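Cell wall surface anchor family protein (Streptococcus pneumoniae, PDB 4OQ1) serves as an ancillary pilin of the pneumococcal pilus and probably attaches the fibre to the bacterial cell wall. Local coordinates at residues K169-A174 / R219-E224; G106-R111 / F127-Q132; Q253-G258 / G312-T317. The protein carries 3 engineered substitutions. One frame throughout, in Å; residues are numbered along the deposited sequence.

Interaction 1 of 3, residues K169-A174 / R219-E224; sequences KLVSVA and RFKEVE
Four main-chain hydrogen bonds pair K169 and V171 with K221 and R219. In the first doublet K169 N donates to K221 O at 2.9 Å, and K221 N returns a nearly straight bond to K169 O at 2.8 Å. The second joins V171 N to R219 O at 3.0 Å and R219 N to V171 O at 2.9 Å. Between these hydrogen-bonded pairs sits the non-hydrogen-bonded pair L170–F220, so the run is antiparallel, although the short strand axes stand at 145° rather than straight opposed.

This pairing joins strands 167-174 and 216-224 in the curled antiparallel sheet of a CnaB domain with a prealbumin-like fold. Its regular pattern breaks past K221, where E222 centres an inverse gamma turn and V223 and E224 form a classic beta bulge.

The apolar contacts divide between the two faces of the sheet. On the face carrying L170 and F220, L170 CD1 lies over the middle of the F220 ring, 3.9 Å from its centroid and 9° off the ring normal, a CH-pi contact; F220 also packs on L153 of strand 150-157. On the face of K169, V171, R219 and K221, V171 CG2 abuts R219 CB at 3.6 Å. Beyond the bridges, the V223 side chain crosses that of K169 at about a right angle, V223 CG2 to K169 CG 3.9 Å.

The charged groups use the second face too. V173 CG2 lies over the centre of one face of the R219 guanidinium, 3.8 Å from R219 CZ, and the chain bend at chi3 (-77°) brings that flat group beneath the valine. Salt bridges to D237 and D176 and a hydrogen bond to S178 engage the guanidinium nitrogens and would restrict its rotation. K221 NZ turns to D235 in a salt bridge, and K169 NZ bonds to T199 OG1.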
# COMPACT_ATOMS: atom_id res chain seq x y z
N LYS A 169 4.69 -3.96 -1.62
CA LYS A 169 4.19 -4.09 -0.26
C LYS A 169 5.19 -3.48 0.67
O LYS A 169 6.42 -3.40 0.41
CB LYS A 169 3.94 -5.57 0.12
CG LYS A 169 2.75 -6.18 -0.59
CD LYS A 169 2.54 -7.63 -0.13
CE LYS A 169 1.58 -8.46 -0.96
NZ LYS A 169 0.20 -7.90 -1.11
N LEU A 170 4.67 -2.93 1.76
CA LEU A 170 5.44 -2.29 2.80
C LEU A 170 5.49 -3.18 4.05
O LEU A 170 4.49 -3.55 4.58
CB LEU A 170 4.75 -1.03 3.13
CG LEU A 170 5.32 -0.17 4.23
CD1 LEU A 170 6.70 0.29 3.81
CD2 LEU A 170 4.38 1.04 4.45
N VAL A 171 6.69 -3.48 4.51
CA VAL A 171 6.94 -4.25 5.66
C VAL A 171 7.93 -3.49 6.59
O VAL A 171 8.72 -2.66 6.15
CB VAL A 171 7.57 -5.62 5.34
CG1 VAL A 171 6.68 -6.37 4.38
CG2 VAL A 171 9.01 -5.47 4.83
N SER A 172 7.78 -3.68 7.89
CA SER A 172 8.69 -3.10 8.87
C SER A 172 9.78 -4.14 9.01
O SER A 172 9.58 -5.30 8.70
CB SER A 172 8.01 -2.87 10.23
OG SER A 172 7.46 -4.08 10.71
N VAL A 173 10.89 -3.70 9.53
CA VAL A 173 12.09 -4.46 9.66
C VAL A 173 12.60 -4.42 11.11
O VAL A 173 12.76 -3.35 11.69
CB VAL A 173 13.18 -3.83 8.80
CG1 VAL A 173 14.54 -4.49 9.11
CG2 VAL A 173 12.84 -3.95 7.36
N ALA A 174 12.90 -5.59 11.66
CA ALA A 174 13.50 -5.65 12.97
C ALA A 174 14.76 -6.49 12.89
O ALA A 174 14.68 -7.64 12.51
CB ALA A 174 12.51 -6.24 13.99
N ARG A 219 10.85 -1.45 4.63
CA ARG A 219 11.28 -2.00 3.34
C ARG A 219 10.06 -2.00 2.40
O ARG A 219 8.97 -2.48 2.79
CB ARG A 219 11.71 -3.37 3.66
CG ARG A 219 12.25 -4.23 2.60
CD ARG A 219 12.90 -5.39 3.39
NE ARG A 219 14.20 -5.12 4.02
CZ ARG A 219 14.80 -5.99 4.85
NH1 ARG A 219 14.19 -7.08 5.23
NH2 ARG A 219 15.96 -5.75 5.40
N PHE A 220 10.26 -1.43 1.20
CA PHE A 220 9.30 -1.51 0.14
C PHE A 220 9.70 -2.69 -0.80
O PHE A 220 10.80 -2.69 -1.33
CB PHE A 220 9.24 -0.21 -0.64
CG PHE A 220 8.51 0.87 0.00
CD1 PHE A 220 7.20 1.15 -0.35
CD2 PHE A 220 9.17 1.77 0.85
CE1 PHE A 220 6.53 2.22 0.23
CE2 PHE A 220 8.49 2.86 1.40
CZ PHE A 220 7.17 3.06 1.10
N LYS A 221 8.83 -3.71 -0.92
CA LYS A 221 9.09 -4.86 -1.74
C LYS A 221 8.34 -4.84 -3.00
O LYS A 221 7.13 -4.68 -3.00
CB LYS A 221 8.74 -6.16 -1.00
CG LYS A 221 9.19 -6.22 0.42
CD LYS A 221 8.75 -7.53 1.05
CE LYS A 221 9.41 -8.77 0.48
NZ LYS A 221 10.83 -8.74 0.91
N GLU A 222 9.04 -4.98 -4.13
CA GLU A 222 8.39 -4.83 -5.46
C GLU A 222 7.68 -6.12 -5.91
O GLU A 222 8.17 -6.83 -6.80
CB GLU A 222 9.39 -4.37 -6.51
CG GLU A 222 8.75 -4.01 -7.80
CD GLU A 222 9.68 -3.26 -8.76
OE1 GLU A 222 10.78 -2.88 -8.37
OE2 GLU A 222 9.29 -3.14 -9.94
N VAL A 223 6.53 -6.38 -5.34
CA VAL A 223 5.80 -7.61 -5.55
C VAL A 223 5.11 -7.67 -6.88
O VAL A 223 4.89 -8.77 -7.36
CB VAL A 223 4.76 -7.88 -4.41
CG1 VAL A 223 5.52 -8.18 -3.14
CG2 VAL A 223 3.74 -6.73 -4.30
N GLU A 224 4.79 -6.51 -7.49
CA GLU A 224 4.12 -6.46 -8.76
C GLU A 224 4.77 -5.48 -9.80
O GLU A 224 4.21 -4.44 -10.08
CB GLU A 224 2.69 -6.11 -8.55
CG GLU A 224 1.73 -6.74 -9.52
CD GLU A 224 0.30 -6.36 -9.14
OE1 GLU A 224 0.01 -6.39 -7.93
OE2 GLU A 224 -0.52 -6.03 -10.04

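Interaction 2 of 3, residues G106-R111 / F127-Q132; sequences GLYYVR and FEMTDQ
The F127 ring has Y108 CB over one face, 3.8 Å from its centroid and displaced toward the rim, and V110 CG2 at its edge, in the ring plane, 3.6 Å from F127 CE2. The Y108 ring lies at 24° to that of F127 but slid well aside, with centroids 5.2 Å apart, so the two rings barely overlap. This is an antiparallel strand pair, 106-110 with 120-129, inside the mixed sheet of the N-terminal part of the chain. F127 holds its CG between the backbone N and the carbonyl carbon (chi1 68°), which swings the ring across to the neighbouring strand. F127 also touches L30 of strand 28-33 and I103 of strand 98-103. Y108 N donates to F127 O at 2.9 Å and F127 N returns a bond to Y108 O; G106 and M129 pair in the same way. On the other side of the sheet from Y108 and F127, L107 CD1 touches E128 CB at 3.8 Å. G106 has phi 158°, at which a side chain would run into the preceding carbonyl O; nearby, Y108 OH bonds to P104 O. Past M129 comes an ST turn, Q132 N donating to T130 OG1 at 3.2 Å.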
# COMPACT_ATOMS: atom_id res chain seq x y z
N GLY A 106 -20.25 25.73 33.62
CA GLY A 106 -18.83 25.96 33.87
C GLY A 106 -18.03 26.30 32.62
O GLY A 106 -18.55 26.29 31.51
N LEU A 107 -16.75 26.65 32.80
CA LEU A 107 -15.89 26.99 31.70
C LEU A 107 -14.80 25.92 31.72
O LEU A 107 -14.19 25.67 32.72
CB LEU A 107 -15.32 28.38 31.88
CG LEU A 107 -14.27 28.86 30.88
CD1 LEU A 107 -14.81 28.91 29.48
CD2 LEU A 107 -13.72 30.21 31.31
N TYR A 108 -14.68 25.22 30.62
CA TYR A 108 -13.99 23.94 30.56
C TYR A 108 -12.87 23.98 29.52
O TYR A 108 -13.02 24.59 28.50
CB TYR A 108 -14.96 22.91 30.23
CG TYR A 108 -15.98 22.64 31.30
CD1 TYR A 108 -15.71 21.83 32.37
CD2 TYR A 108 -17.30 23.08 31.10
CE1 TYR A 108 -16.67 21.56 33.33
CE2 TYR A 108 -18.31 22.80 32.02
CZ TYR A 108 -17.99 22.05 33.15
OH TYR A 108 -18.97 21.76 34.04
N TYR A 109 -11.69 23.42 29.84
CA TYR A 109 -10.61 23.33 28.90
C TYR A 109 -10.46 21.87 28.49
O TYR A 109 -10.50 20.96 29.35
CB TYR A 109 -9.30 23.75 29.64
CG TYR A 109 -8.04 23.56 28.90
CD1 TYR A 109 -7.83 24.18 27.65
CD2 TYR A 109 -6.97 22.92 29.48
CE1 TYR A 109 -6.61 24.00 26.96
CE2 TYR A 109 -5.80 22.71 28.80
CZ TYR A 109 -5.57 23.30 27.56
OH TYR A 109 -4.36 23.22 26.88
N VAL A 110 -10.24 21.64 27.20
CA VAL A 110 -10.03 20.27 26.61
C VAL A 110 -8.67 20.27 25.90
O VAL A 110 -8.28 21.28 25.29
CB VAL A 110 -11.12 19.94 25.59
CG1 VAL A 110 -10.92 18.60 24.88
CG2 VAL A 110 -12.48 20.02 26.25
N ARG A 111 -7.94 19.19 26.08
CA ARG A 111 -6.71 18.93 25.38
C ARG A 111 -6.73 17.79 24.37
O ARG A 111 -5.91 17.75 23.44
CB ARG A 111 -5.65 18.62 26.41
CG ARG A 111 -4.88 19.87 26.82
CD ARG A 111 -3.69 19.61 27.73
NE ARG A 111 -2.45 19.41 27.00
CZ ARG A 111 -1.68 20.39 26.57
NH1 ARG A 111 -2.03 21.65 26.78
NH2 ARG A 111 -0.53 20.11 25.96
N PHE A 127 -14.67 25.40 26.11
CA PHE A 127 -16.10 25.61 25.94
C PHE A 127 -16.81 26.11 27.22
O PHE A 127 -16.43 25.75 28.32
CB PHE A 127 -16.76 24.35 25.33
CG PHE A 127 -16.80 23.14 26.21
CD1 PHE A 127 -17.89 22.90 27.05
CD2 PHE A 127 -15.72 22.29 26.27
CE1 PHE A 127 -17.98 21.75 27.82
CE2 PHE A 127 -15.75 21.16 27.09
CZ PHE A 127 -16.86 20.90 27.88
N GLU A 128 -17.97 26.77 27.07
CA GLU A 128 -18.62 27.32 28.26
C GLU A 128 -20.08 26.90 28.21
O GLU A 128 -20.72 27.04 27.16
CB GLU A 128 -18.42 28.81 28.31
CG GLU A 128 -19.16 29.44 29.48
CD GLU A 128 -18.99 30.91 29.59
OE1 GLU A 128 -18.45 31.32 30.60
OE2 GLU A 128 -19.38 31.65 28.66
N MET A 129 -20.52 26.28 29.32
CA MET A 129 -21.95 26.05 29.63
C MET A 129 -22.53 27.09 30.64
O MET A 129 -22.07 27.21 31.73
CB MET A 129 -22.01 24.64 30.21
CG MET A 129 -21.58 23.59 29.17
SD MET A 129 -22.59 23.68 27.67
CE MET A 129 -22.24 22.01 27.06
N THR A 130 -23.54 27.84 30.23
CA THR A 130 -24.23 28.71 31.18
C THR A 130 -25.73 28.40 31.20
O THR A 130 -26.20 27.63 30.37
CB THR A 130 -24.00 30.17 30.81
OG1 THR A 130 -24.75 30.47 29.65
CG2 THR A 130 -22.59 30.43 30.53
N ASP A 131 -26.50 28.94 32.16
CA ASP A 131 -27.97 28.67 32.14
C ASP A 131 -28.59 29.21 30.86
O ASP A 131 -29.72 28.85 30.57
CB ASP A 131 -28.73 29.27 33.37
CG ASP A 131 -28.53 28.43 34.65
OD1 ASP A 131 -28.11 27.29 34.50
OD2 ASP A 131 -28.79 28.90 35.80
N GLN A 132 -27.87 30.04 30.09
CA GLN A 132 -28.39 30.60 28.81
C GLN A 132 -28.00 29.86 27.55
O GLN A 132 -28.38 30.27 26.45
CB GLN A 132 -27.87 32.01 28.62
CG GLN A 132 -28.09 32.92 29.82
CD GLN A 132 -29.51 32.89 30.33
OE1 GLN A 132 -30.46 32.79 29.55
NE2 GLN A 132 -29.66 32.97 31.66

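Interaction 3 of 3, residues Q253-G258 / G312-T317; sequences QKLPRG and GLEYGT
R257 and E314 bring their backbones together at a single bridge, CA to CA 4.2 Å, while the touching parts of the chain run 123° apart. Two hydrogen bonds flank it: Y315 N gives a nearly straight bond to P256 O at 2.8 Å, and G258 N donates to L313 O at 3.0 Å. E314 CA and R257 CA add CA-H...O contacts to P256 O and L313 O respectively.

P256 and Y315 carry the main side-chain contact. P256 CB stands above the middle of the tyrosine ring, 3.7 Å from its centroid, in a CH-pi contact, and P256 CG touches Y315 CE2 at 3.6 Å. With CG anti to the carbonyl carbon (chi1 -77°), the Y315 ring reaches 253-258 and lies against P256; G258 N lies near the ring plane at its edge.

The arrangement belongs to the junction between two prealbumin-like (CnaB) units: 253-258 leaves strand 246-254 on its way to strand 260-266, whereas the segment 312-317 leads into strand 316-322 of the following sheet. L255 touches both sides of this junction, packing on A230 of strand 229-231 and placing L255 CD1 3.7 Å from E314 CB.

The R257 and E314 side chains lie side by side, pointing the same way, with guanidinium and carboxylate planes 64° apart. E314 OE2 meets the aliphatic part of the arginine, 3.6 Å from R257 CD, but remains 4.3 Å from R257 NE, beyond a salt bridge. The charges may still attract weakly across this partly solvent-facing surface. E314 O accepts from Y318 OH.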
# COMPACT_ATOMS: atom_id res chain seq x y z
N GLN A 253 14.64 -1.89 -14.97
CA GLN A 253 15.25 -2.04 -16.33
C GLN A 253 14.26 -2.32 -17.46
O GLN A 253 13.64 -3.37 -17.52
CB GLN A 253 16.39 -3.02 -16.32
CG GLN A 253 17.49 -2.55 -15.39
CD GLN A 253 18.24 -1.29 -15.83
OE1 GLN A 253 18.45 -1.03 -17.03
NE2 GLN A 253 18.66 -0.48 -14.83
N LYS A 254 14.05 -1.33 -18.34
CA LYS A 254 13.12 -1.52 -19.46
C LYS A 254 13.81 -2.50 -20.38
O LYS A 254 14.97 -2.31 -20.69
CB LYS A 254 12.83 -0.20 -20.19
CG LYS A 254 11.79 -0.33 -21.25
CD LYS A 254 11.68 1.01 -21.95
CE LYS A 254 10.33 1.16 -22.63
NZ LYS A 254 10.17 0.32 -23.81
N LEU A 255 13.17 -3.60 -20.71
CA LEU A 255 13.74 -4.65 -21.52
C LEU A 255 13.29 -4.53 -22.96
O LEU A 255 12.12 -4.26 -23.24
CB LEU A 255 13.33 -6.05 -21.04
CG LEU A 255 13.72 -6.55 -19.67
CD1 LEU A 255 12.87 -7.74 -19.26
CD2 LEU A 255 15.20 -6.85 -19.50
N PRO A 256 14.24 -4.62 -23.86
CA PRO A 256 13.85 -4.70 -25.26
C PRO A 256 13.03 -6.01 -25.53
O PRO A 256 13.00 -7.00 -24.67
CB PRO A 256 15.20 -4.77 -25.99
CG PRO A 256 16.24 -4.49 -24.97
CD PRO A 256 15.65 -5.03 -23.69
N ARG A 257 12.42 -6.06 -26.71
CA ARG A 257 11.64 -7.26 -27.12
C ARG A 257 12.23 -7.85 -28.40
O ARG A 257 12.86 -7.12 -29.21
CB ARG A 257 10.17 -6.88 -27.33
CG ARG A 257 9.42 -6.61 -26.05
CD ARG A 257 8.08 -5.93 -26.33
NE ARG A 257 8.32 -4.51 -26.61
CZ ARG A 257 8.28 -3.92 -27.80
NH1 ARG A 257 8.00 -4.60 -28.91
NH2 ARG A 257 8.50 -2.62 -27.89
N GLY A 258 12.00 -9.15 -28.60
CA GLY A 258 12.46 -9.86 -29.82
C GLY A 258 11.54 -11.01 -30.20
O GLY A 258 10.50 -11.25 -29.53
N GLY A 312 7.39 -10.41 -30.08
CA GLY A 312 7.36 -9.40 -29.02
C GLY A 312 8.00 -10.10 -27.83
O GLY A 312 8.90 -10.89 -27.97
N LEU A 313 7.58 -9.90 -26.64
CA LEU A 313 8.30 -10.77 -25.68
C LEU A 313 9.75 -10.30 -25.30
O LEU A 313 10.73 -10.23 -26.06
CB LEU A 313 8.21 -12.22 -26.18
CG LEU A 313 8.76 -13.33 -25.36
CD1 LEU A 313 8.03 -14.64 -25.66
CD2 LEU A 313 10.20 -13.39 -25.73
N GLU A 314 9.87 -9.97 -24.04
CA GLU A 314 11.03 -9.34 -23.54
C GLU A 314 12.22 -10.24 -23.60
O GLU A 314 12.09 -11.46 -23.51
CB GLU A 314 10.73 -8.92 -22.10
CG GLU A 314 9.90 -7.63 -22.05
CD GLU A 314 8.43 -7.67 -22.53
OE1 GLU A 314 7.83 -8.77 -22.64
OE2 GLU A 314 7.85 -6.58 -22.82
N TYR A 315 13.35 -9.65 -23.84
CA TYR A 315 14.59 -10.30 -23.65
C TYR A 315 14.62 -11.16 -22.39
O TYR A 315 14.32 -10.70 -21.30
CB TYR A 315 15.72 -9.31 -23.57
CG TYR A 315 16.15 -8.74 -24.97
CD1 TYR A 315 15.41 -8.94 -26.12
CD2 TYR A 315 17.34 -8.03 -25.09
CE1 TYR A 315 15.84 -8.40 -27.36
CE2 TYR A 315 17.76 -7.50 -26.29
CZ TYR A 315 17.02 -7.69 -27.41
OH TYR A 315 17.50 -7.13 -28.58
N GLY A 316 15.14 -12.37 -22.55
CA GLY A 316 15.22 -13.31 -21.44
C GLY A 316 15.20 -14.73 -21.93
O GLY A 316 15.26 -14.94 -23.13
N THR A 317 15.11 -15.68 -21.02
CA THR A 317 15.13 -17.11 -21.32
C THR A 317 13.73 -17.70 -21.13
O THR A 317 13.03 -17.38 -20.14
CB THR A 317 16.14 -17.77 -20.41
OG1 THR A 317 17.42 -17.28 -20.80
CG2 THR A 317 16.07 -19.32 -20.51

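The three contacts follow one another along an elongated chain, with the centres of interactions 2 and 3 about 70 Å apart on opposite sides of its middle. Interaction 2 is the buried one, where aromatic and aliphatic groups dominate a strand pair in the N-terminal sheet. Interaction 1 is also an antiparallel strand pair, but in a separate sheet and only partly buried, with L170 and F220 on one face and a mix of valine, lysine and arginine on the other. Interaction 3 lies at the surface and joins loops, relying on two backbone bonds and a proline–tyrosine contact. Interactions 1 and 3 come within about 7 Å at their nearest atoms without touching.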